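Water-soluble chlorophyll protein (Brassicaceae, PDB 5HPZ) binds chlorophyll in a water-soluble tetramer built on the beta-trefoil fold of Kunitz-type protease inhibitors and probably tunes the pigment's spectrum by deforming its ring. Local coordinates at residues Val58-Glu63 with Thr76-Glu81. Sequence-based numbering, arbitrary orientation.
Sequences VSFGYE and TTINIE
Strands 58-62 and 78-82 pair as an antiparallel two-stranded unit of the Kunitz-type beta-trefoil, Phe60 standing opposite Ile80 and Gly61 opposite Asn79; the N-to-C directions of the two short segments make 156° and their axes approach to 4.5 Å. Two hydrogen-bonded pairs fix the register. Ser59 and Glu81 exchange backbone bonds in both directions, Ser59 N reaching Glu81 O at 2.9 Å, and Gly61 and Asn79 do likewise, with Asn79 N to Gly61 O also 2.9 Å. Past Tyr62 the pairing becomes less regular: Glu63 N still bonds to Thr77 O at 3.2 Å, but lies above that carbonyl's plane.

Phe60 and Ile80 share one face, and Val58 lies beside Ile80, pointing the same way. Ile80 lies alongside Phe60, Ile80 CG1 being 3.9 Å from Phe60 CD1, at the ring's edge and in its plane. Ile78 CD1 comes to the same Phe60 CD1 at 3.6 Å, crossing obliquely; it gets there because Ile78 CG1 sits between the backbone N and the carbonyl carbon (chi1 58°). Phe171 meets the Phe60 ring edge-to-face, and Phe124 and Trp97 pack on Ile80.

On the reverse face, the Asn79 amide touches the Glu63 methylenes, with Asn79 OD1 3.5 Å from Glu63 CB; the carboxylate, turned nearly parallel (planes 7° apart), stands farther off and is not stacked on it. Asn79 ND2 donates to the backbone carbonyls of Ser122 and Arg117, which fixes the amide's rotation. Replacing Asn79 by an alanine removes the amide, which would probably leave both carbonyls without this donor and open a gap beside those methylenes. The chemistry thus divides by face: apolar side chains meet on the Phe60 side, whereas on the other a buried amide ties this strand pair to the chain around Arg117 and Ser122.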
# COMPACT_ATOMS: atom_id res chain seq x y z
N VAL A 58 -14.86 -4.37 19.95
CA VAL A 58 -13.98 -4.54 21.10
C VAL A 58 -14.77 -5.23 22.23
O VAL A 58 -16.00 -5.37 22.17
CB VAL A 58 -13.51 -3.20 21.65
CG1 VAL A 58 -12.76 -2.38 20.60
CG2 VAL A 58 -14.69 -2.40 22.19
N SER A 59 -14.04 -5.64 23.27
CA SER A 59 -14.65 -6.05 24.50
C SER A 59 -13.81 -5.55 25.62
O SER A 59 -12.61 -5.33 25.45
CB SER A 59 -14.80 -7.58 24.56
OG SER A 59 -13.53 -8.18 24.43
N PHE A 60 -14.44 -5.35 26.78
CA PHE A 60 -13.79 -4.79 27.96
C PHE A 60 -13.63 -5.88 29.04
O PHE A 60 -14.54 -6.70 29.29
CB PHE A 60 -14.70 -3.70 28.51
CG PHE A 60 -15.21 -2.75 27.46
CD1 PHE A 60 -14.37 -1.81 26.90
CD2 PHE A 60 -16.49 -2.84 27.00
CE1 PHE A 60 -14.84 -0.93 25.93
CE2 PHE A 60 -16.97 -1.95 26.05
CZ PHE A 60 -16.12 -0.99 25.51
N GLY A 61 -12.48 -5.89 29.68
CA GLY A 61 -12.22 -6.81 30.81
C GLY A 61 -11.51 -6.06 31.92
O GLY A 61 -10.66 -5.22 31.67
N TYR A 62 -11.85 -6.39 33.16
CA TYR A 62 -11.26 -5.73 34.31
C TYR A 62 -9.84 -6.12 34.47
O TYR A 62 -9.46 -7.24 34.21
CB TYR A 62 -11.99 -6.06 35.61
CG TYR A 62 -13.37 -5.45 35.70
CD1 TYR A 62 -13.54 -4.06 35.88
CD2 TYR A 62 -14.53 -6.26 35.62
CE1 TYR A 62 -14.82 -3.51 35.98
CE2 TYR A 62 -15.80 -5.71 35.70
CZ TYR A 62 -15.95 -4.34 35.89
OH TYR A 62 -17.26 -3.82 35.97
N GLU A 63 -9.05 -5.16 34.92
CA GLU A 63 -7.67 -5.39 35.23
C GLU A 63 -7.33 -4.23 36.13
O GLU A 63 -7.55 -3.06 35.73
CB GLU A 63 -6.80 -5.37 33.96
CG GLU A 63 -5.30 -5.25 34.25
CD GLU A 63 -4.75 -6.43 35.01
OE1 GLU A 63 -5.21 -7.59 34.74
OE2 GLU A 63 -3.87 -6.19 35.86
N THR A 76 -13.38 2.52 36.68
CA THR A 76 -12.73 1.29 37.14
C THR A 76 -11.85 0.81 35.97
O THR A 76 -12.33 0.77 34.81
CB THR A 76 -13.79 0.22 37.55
OG1 THR A 76 -14.86 0.79 38.35
CG2 THR A 76 -13.12 -0.96 38.30
N THR A 77 -10.58 0.45 36.27
CA THR A 77 -9.61 0.14 35.20
C THR A 77 -9.93 -1.17 34.48
O THR A 77 -10.24 -2.19 35.09
CB THR A 77 -8.15 0.12 35.65
OG1 THR A 77 -7.95 -0.89 36.65
CG2 THR A 77 -7.76 1.48 36.16
N ILE A 78 -9.90 -1.08 33.16
CA ILE A 78 -10.14 -2.18 32.31
C ILE A 78 -9.04 -2.14 31.24
O ILE A 78 -8.35 -1.12 31.08
CB ILE A 78 -11.52 -2.07 31.62
CG1 ILE A 78 -11.63 -0.76 30.81
CG2 ILE A 78 -12.65 -2.11 32.63
CD1 ILE A 78 -12.86 -0.67 29.94
N ASN A 79 -8.90 -3.27 30.55
CA ASN A 79 -8.25 -3.34 29.23
C ASN A 79 -9.35 -3.27 28.19
O ASN A 79 -10.50 -3.69 28.43
CB ASN A 79 -7.44 -4.64 29.04
CG ASN A 79 -6.33 -4.82 30.07
OD1 ASN A 79 -6.13 -5.92 30.56
ND2 ASN A 79 -5.59 -3.75 30.40
N ILE A 80 -8.98 -2.72 27.03
CA ILE A 80 -9.88 -2.68 25.87
C ILE A 80 -9.20 -3.45 24.75
O ILE A 80 -8.05 -3.20 24.42
CB ILE A 80 -10.13 -1.23 25.42
CG1 ILE A 80 -10.71 -0.41 26.58
CG2 ILE A 80 -11.03 -1.19 24.21
CD1 ILE A 80 -10.78 1.08 26.29
N GLU A 81 -9.91 -4.40 24.18
CA GLU A 81 -9.30 -5.22 23.16
C GLU A 81 -10.15 -5.36 21.95
O GLU A 81 -11.40 -5.58 21.98
CB GLU A 81 -8.81 -6.59 23.69
CG GLU A 81 -9.73 -7.43 24.56
CD GLU A 81 -9.25 -8.89 24.62
OE1 GLU A 81 -8.03 -9.15 24.47
OE2 GLU A 81 -10.11 -9.79 24.78